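Local coordinates for glycosyl hydrolase family 2, TIM barrel domain protein (Parabacteroides merdae ATCC 43184, PDB 6DXU), which probably hydrolyses beta-D-glucuronides as a gut bacterial beta-glucuronidase of glycoside hydrolase family 2, at residues 669-674 against 693-698; 636-641 against 704-709. One frame throughout, in Å; residues are numbered along the deposited sequence.

Contact 1: 669-674 against 693-698; sequences LFVNGV and WNCVYQ
Leu669 lies over one face of the Trp693 indole, its CB 3.7 Å from the centroid of the five-membered ring and 17° off the normal, a CH-pi contact made by the methylene rather than by a methyl. The leucine and the indole run alongside in opposing senses, which also sets Leu669 CD2 3.6 Å from Trp693 CG, near the root of the ring. With CG anti to the backbone N (chi1 -167°), Leu669 sends that same methyl on to Cys695, CD2 lying 4.0 Å from SG. Val671 continues the row: its CG2 meets Cys695 CB at 4.0 Å, while CG1 rests 3.9 Å from Val696 O. At the exposed end, Asn672 ND2 comes within 4.0 Å of Gln698 CG, contact without a hydrogen bond; the Asn672 amide is held instead by Asn702 and the backbone N of Glu703. The indole is fixed from outside too, its NE1 bonded to Gly677 O and its ring in a cation-pi contact with Lys679. A type I' turn from Val671 to Val674 closes the hairpin into strand 674-680. No hydrogen bond joins the two segments, whose strand axes run 8.8 Å apart at 15°: they belong to two facing sheets, 666-671 between 674-680 and 700-710 in one, 692-696 beside 655-662 at the margin of the other.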
loop_
_atom_site.group_PDB
_atom_site.type_symbol
_atom_site.label_atom_id
_atom_site.label_comp_id
_atom_site.label_asym_id
_atom_site.label_seq_id
_atom_site.Cartn_x
_atom_site.Cartn_y
_atom_site.Cartn_z
ATOM N N LEU D 669 -39.890 65.349 -4.456
ATOM C CA LEU D 669 -38.554 65.654 -3.967
ATOM C C LEU D 669 -38.481 67.087 -3.448
ATOM O O LEU D 669 -39.004 68.011 -4.074
ATOM C CB LEU D 669 -37.517 65.469 -5.075
ATOM C CG LEU D 669 -36.043 65.458 -4.659
ATOM C CD1 LEU D 669 -35.707 64.164 -3.929
ATOM C CD2 LEU D 669 -35.151 65.613 -5.884
ATOM N N PHE D 670 -37.784 67.271 -2.328
ATOM C CA PHE D 670 -37.535 68.583 -1.742
ATOM C C PHE D 670 -36.037 68.780 -1.585
ATOM O O PHE D 670 -35.344 67.888 -1.082
ATOM C CB PHE D 670 -38.200 68.719 -0.375
ATOM C CG PHE D 670 -39.687 68.541 -0.394
ATOM C CD1 PHE D 670 -40.529 69.648 -0.416
ATOM C CD2 PHE D 670 -40.252 67.272 -0.359
ATOM C CE1 PHE D 670 -41.910 69.494 -0.430
ATOM C CE2 PHE D 670 -41.634 67.112 -0.366
ATOM C CZ PHE D 670 -42.462 68.227 -0.399
ATOM N N VAL D 671 -35.533 69.936 -2.007
ATOM C CA VAL D 671 -34.130 70.289 -1.805
ATOM C C VAL D 671 -34.096 71.546 -0.950
ATOM O O VAL D 671 -34.587 72.601 -1.372
ATOM C CB VAL D 671 -33.385 70.496 -3.131
ATOM C CG1 VAL D 671 -31.968 71.013 -2.871
ATOM C CG2 VAL D 671 -33.340 69.184 -3.915
ATOM N N ASN D 672 -33.542 71.425 0.262
ATOM C CA ASN D 672 -33.536 72.518 1.240
ATOM C C ASN D 672 -34.951 73.038 1.500
ATOM O O ASN D 672 -35.185 74.243 1.646
ATOM C CB ASN D 672 -32.598 73.626 0.780
ATOM C CG ASN D 672 -31.178 73.122 0.628
ATOM O OD1 ASN D 672 -30.696 72.385 1.486
ATOM N ND2 ASN D 672 -30.524 73.462 -0.478
ATOM N N GLY D 673 -35.907 72.110 1.575
ATOM C CA GLY D 673 -37.285 72.443 1.883
ATOM C C GLY D 673 -38.109 72.936 0.716
ATOM O O GLY D 673 -39.330 73.115 0.875
ATOM N N VAL D 674 -37.499 73.128 -0.453
ATOM C CA VAL D 674 -38.180 73.662 -1.627
ATOM C C VAL D 674 -38.614 72.497 -2.506
ATOM O O VAL D 674 -37.780 71.697 -2.949
ATOM C CB VAL D 674 -37.268 74.622 -2.407
ATOM C CG1 VAL D 674 -37.991 75.162 -3.638
ATOM C CG2 VAL D 674 -36.801 75.771 -1.513
ATOM N N TRP D 693 -34.754 63.803 -10.811
ATOM C CA TRP D 693 -34.865 65.258 -10.823
ATOM C C TRP D 693 -33.501 65.843 -11.157
ATOM O O TRP D 693 -32.471 65.180 -11.021
ATOM C CB TRP D 693 -35.332 65.820 -9.475
ATOM C CG TRP D 693 -36.755 65.531 -9.082
ATOM C CD1 TRP D 693 -37.809 66.403 -9.125
ATOM C CD2 TRP D 693 -37.275 64.298 -8.554
ATOM N NE1 TRP D 693 -38.953 65.791 -8.667
ATOM C CE2 TRP D 693 -38.654 64.500 -8.309
ATOM C CE3 TRP D 693 -36.710 63.046 -8.263
ATOM C CZ2 TRP D 693 -39.477 63.497 -7.794
ATOM C CZ3 TRP D 693 -37.529 62.046 -7.751
ATOM C CH2 TRP D 693 -38.901 62.281 -7.519
ATOM N N ASN D 694 -33.490 67.085 -11.633
ATOM C CA ASN D 694 -32.240 67.813 -11.843
ATOM C C ASN D 694 -32.361 69.122 -11.072
ATOM O O ASN D 694 -33.196 69.968 -11.415
ATOM C CB ASN D 694 -31.989 68.041 -13.330
ATOM C CG ASN D 694 -31.618 66.751 -14.055
ATOM O OD1 ASN D 694 -32.492 65.948 -14.392
ATOM N ND2 ASN D 694 -30.338 66.551 -14.298
ATOM N N CYS D 695 -31.551 69.279 -10.022
ATOM C CA CYS D 695 -31.751 70.333 -9.039
ATOM C C CYS D 695 -30.457 71.071 -8.741
ATOM O O CYS D 695 -29.365 70.500 -8.794
ATOM C CB CYS D 695 -32.301 69.767 -7.732
ATOM S SG CYS D 695 -33.668 68.666 -7.962
ATOM N N VAL D 696 -30.599 72.348 -8.385
ATOM C CA VAL D 696 -29.454 73.170 -8.007
ATOM C C VAL D 696 -29.103 72.892 -6.551
ATOM O O VAL D 696 -29.977 72.913 -5.675
ATOM C CB VAL D 696 -29.761 74.661 -8.230
ATOM C CG1 VAL D 696 -28.629 75.531 -7.710
ATOM C CG2 VAL D 696 -29.999 74.933 -9.707
ATOM N N TYR D 697 -27.831 72.594 -6.299
ATOM C CA TYR D 697 -27.287 72.502 -4.950
ATOM C C TYR D 697 -26.642 73.825 -4.564
ATOM O O TYR D 697 -25.967 74.456 -5.380
ATOM C CB TYR D 697 -26.219 71.409 -4.855
ATOM C CG TYR D 697 -26.703 69.984 -4.752
ATOM C CD1 TYR D 697 -26.454 69.226 -3.604
ATOM C CD2 TYR D 697 -27.372 69.379 -5.805
ATOM C CE1 TYR D 697 -26.878 67.898 -3.509
ATOM C CE2 TYR D 697 -27.795 68.058 -5.724
ATOM C CZ TYR D 697 -27.548 67.324 -4.578
ATOM O OH TYR D 697 -27.980 66.021 -4.509
ATOM N N GLN D 698 -26.792 74.205 -3.300
ATOM C CA GLN D 698 -26.070 75.358 -2.768
ATOM C C GLN D 698 -24.659 74.933 -2.379
ATOM O O GLN D 698 -24.462 73.857 -1.804
ATOM C CB GLN D 698 -26.806 75.923 -1.551
ATOM C CG GLN D 698 -28.185 76.431 -1.898
ATOM C CD GLN D 698 -28.140 77.607 -2.841
ATOM O OE1 GLN D 698 -27.267 78.464 -2.729
ATOM N NE2 GLN D 698 -29.010 77.593 -3.847
#

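Contact 2: 636-641 against 704-709; sequences PMIHIY and IRAVGV
Ile638 carries CG1 anti to its own backbone N (chi1 -176°) and stays extended at the second torsion, a straight reach that lowers CD1 onto Ala706 CB at 3.6 Å. Ile640 has CG1 beside the backbone N instead (chi1 -55°), which brings CG1 itself, not the end methyl, to within 3.7 Å of Ala706 CB. Ala706 thus sits under two isoleucines spaced two residues apart. Beyond it, Ile640 CD1 rests 3.9 Å from Ile704 CG2, the two side chains crossing at a slant, and 3.4 Å from Ile704 O. Strands 638-640 and 704-709 run nearly antiparallel at 158°, yet no hydrogen bond links them: this is face-to-face packing of two sheets in a beta sandwich, with 638-640 an outer strand beside 655-662 and 700-710 an inner strand between 666-671 and 715-726. Replacing Ile640 by an alanine would probably open a gap above Ile704 and take away one of the two isoleucines that meet Ala706 CB across the sheets. At the other end, Ile638 CD1 lies over the backbone, 3.7 Å from Gly708 N; the methyl sits close against the glycine, where there is no side chain in the way. On the reverse side of strand 638-640, His639 stacks with Tyr626 of helix 623-632 and bonds to Glu623 through NE2.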
loop_
_atom_site.group_PDB
_atom_site.type_symbol
_atom_site.label_atom_id
_atom_site.label_comp_id
_atom_site.label_asym_id
_atom_site.label_seq_id
_atom_site.Cartn_x
_atom_site.Cartn_y
_atom_site.Cartn_z
ATOM N N PRO D 636 -43.953 49.435 1.099
ATOM C CA PRO D 636 -43.525 50.771 0.658
ATOM C C PRO D 636 -42.151 51.149 1.191
ATOM O O PRO D 636 -41.877 51.049 2.390
ATOM C CB PRO D 636 -44.615 51.695 1.219
ATOM C CG PRO D 636 -45.826 50.818 1.313
ATOM C CD PRO D 636 -45.307 49.452 1.686
ATOM N N MET D 637 -41.289 51.601 0.282
ATOM C CA MET D 637 -39.956 52.051 0.643
ATOM C C MET D 637 -39.557 53.165 -0.309
ATOM O O MET D 637 -40.156 53.346 -1.373
ATOM C CB MET D 637 -38.922 50.903 0.595
ATOM C CG MET D 637 -38.845 50.150 -0.731
ATOM S SD MET D 637 -38.029 50.999 -2.116
ATOM C CE MET D 637 -36.321 51.178 -1.568
ATOM N N ILE D 638 -38.519 53.895 0.076
ATOM C CA ILE D 638 -38.049 55.016 -0.728
ATOM C C ILE D 638 -36.608 55.304 -0.348
ATOM O O ILE D 638 -36.263 55.358 0.839
ATOM C CB ILE D 638 -38.962 56.254 -0.535
ATOM C CG1 ILE D 638 -38.524 57.411 -1.443
ATOM C CG2 ILE D 638 -39.012 56.677 0.933
ATOM C CD1 ILE D 638 -39.596 58.544 -1.517
ATOM N N HIS D 639 -35.748 55.477 -1.344
ATOM C CA HIS D 639 -34.313 55.615 -1.091
ATOM C C HIS D 639 -33.727 56.607 -2.077
ATOM O O HIS D 639 -33.645 56.313 -3.275
ATOM C CB HIS D 639 -33.585 54.270 -1.205
ATOM C CG HIS D 639 -32.111 54.366 -0.941
ATOM N ND1 HIS D 639 -31.575 54.250 0.323
ATOM C CD2 HIS D 639 -31.065 54.585 -1.775
ATOM C CE1 HIS D 639 -30.262 54.389 0.257
ATOM N NE2 HIS D 639 -29.929 54.596 -1.005
ATOM N N ILE D 640 -33.319 57.774 -1.579
ATOM C CA ILE D 640 -32.542 58.701 -2.393
ATOM C C ILE D 640 -31.143 58.139 -2.586
ATOM O O ILE D 640 -30.462 57.800 -1.607
ATOM C CB ILE D 640 -32.454 60.082 -1.721
ATOM C CG1 ILE D 640 -33.848 60.649 -1.400
ATOM C CG2 ILE D 640 -31.649 61.015 -2.608
ATOM C CD1 ILE D 640 -33.817 61.678 -0.252
ATOM N N TYR D 641 -30.688 58.068 -3.840
ATOM C CA TYR D 641 -29.323 57.617 -4.081
ATOM C C TYR D 641 -28.347 58.613 -3.472
ATOM O O TYR D 641 -28.478 59.826 -3.667
ATOM C CB TYR D 641 -29.042 57.439 -5.582
ATOM C CG TYR D 641 -27.587 57.123 -5.876
ATOM C CD1 TYR D 641 -27.110 55.808 -5.850
ATOM C CD2 TYR D 641 -26.681 58.140 -6.161
ATOM C CE1 TYR D 641 -25.773 55.530 -6.100
ATOM C CE2 TYR D 641 -25.348 57.865 -6.410
ATOM C CZ TYR D 641 -24.901 56.560 -6.382
ATOM O OH TYR D 641 -23.575 56.302 -6.639
ATOM N N ILE D 704 -31.721 66.876 1.215
ATOM C CA ILE D 704 -32.585 66.335 0.174
ATOM C C ILE D 704 -33.568 65.387 0.831
ATOM O O ILE D 704 -33.169 64.469 1.556
ATOM C CB ILE D 704 -31.772 65.625 -0.924
ATOM C CG1 ILE D 704 -30.756 66.594 -1.534
ATOM C CG2 ILE D 704 -32.696 65.031 -1.989
ATOM C CD1 ILE D 704 -29.343 66.414 -1.024
ATOM N N ARG D 705 -34.852 65.623 0.592
ATOM C CA ARG D 705 -35.916 64.841 1.189
ATOM C C ARG D 705 -36.845 64.362 0.088
ATOM O O ARG D 705 -37.136 65.097 -0.861
ATOM C CB ARG D 705 -36.688 65.670 2.242
ATOM C CG ARG D 705 -37.850 64.928 2.902
ATOM C CD ARG D 705 -38.565 65.806 3.925
ATOM N NE ARG D 705 -37.655 66.289 4.959
ATOM C CZ ARG D 705 -37.492 65.703 6.142
ATOM N NH1 ARG D 705 -38.185 64.610 6.442
ATOM N NH2 ARG D 705 -36.633 66.204 7.024
ATOM N N ALA D 706 -37.308 63.127 0.219
ATOM C CA ALA D 706 -38.195 62.530 -0.759
ATOM C C ALA D 706 -39.380 61.968 0.003
ATOM O O ALA D 706 -39.202 61.302 1.025
ATOM C CB ALA D 706 -37.474 61.437 -1.567
ATOM N N VAL D 707 -40.585 62.250 -0.481
ATOM C CA VAL D 707 -41.812 61.781 0.149
ATOM C C VAL D 707 -42.584 60.995 -0.891
ATOM O O VAL D 707 -42.817 61.490 -2.000
ATOM C CB VAL D 707 -42.661 62.949 0.696
ATOM C CG1 VAL D 707 -43.931 62.411 1.372
ATOM C CG2 VAL D 707 -41.849 63.787 1.664
ATOM N N GLY D 708 -42.963 59.771 -0.550
ATOM C CA GLY D 708 -43.667 58.912 -1.480
ATOM C C GLY D 708 -44.963 58.391 -0.901
ATOM O O GLY D 708 -45.130 58.282 0.310
ATOM N N VAL D 709 -45.881 58.064 -1.795
ATOM C CA VAL D 709 -47.128 57.409 -1.442
ATOM C C VAL D 709 -47.277 56.181 -2.332
ATOM O O VAL D 709 -46.995 56.233 -3.534
ATOM C CB VAL D 709 -48.343 58.355 -1.588
ATOM C CG1 VAL D 709 -48.381 58.966 -2.982
ATOM C CG2 VAL D 709 -49.630 57.596 -1.325
#

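Both contacts join the same two sheets of one beta sandwich, and strands 666-671 and 700-710 are neighbours in the five-stranded one. The backbones meet there, Phe670 N lying 2.7 Å from Arg705 O in a probable hydrogen bond, while Leu669 CD1 packs 3.7 Å from Ile704 CG2 and so carries the apolar layer from one site to the other. Contact 2 is buried, and its side chains are all aliphatic: isoleucines over Ala706, the Gly708 backbone and a third isoleucine. Contact 1 mixes an aromatic face, a thiol and aliphatic groups, then runs out to solvent at the polar Asn672 and Gln698. The opposite sheet supplies its two outermost strands, 638-640 to contact 2 and 692-696 to contact 1.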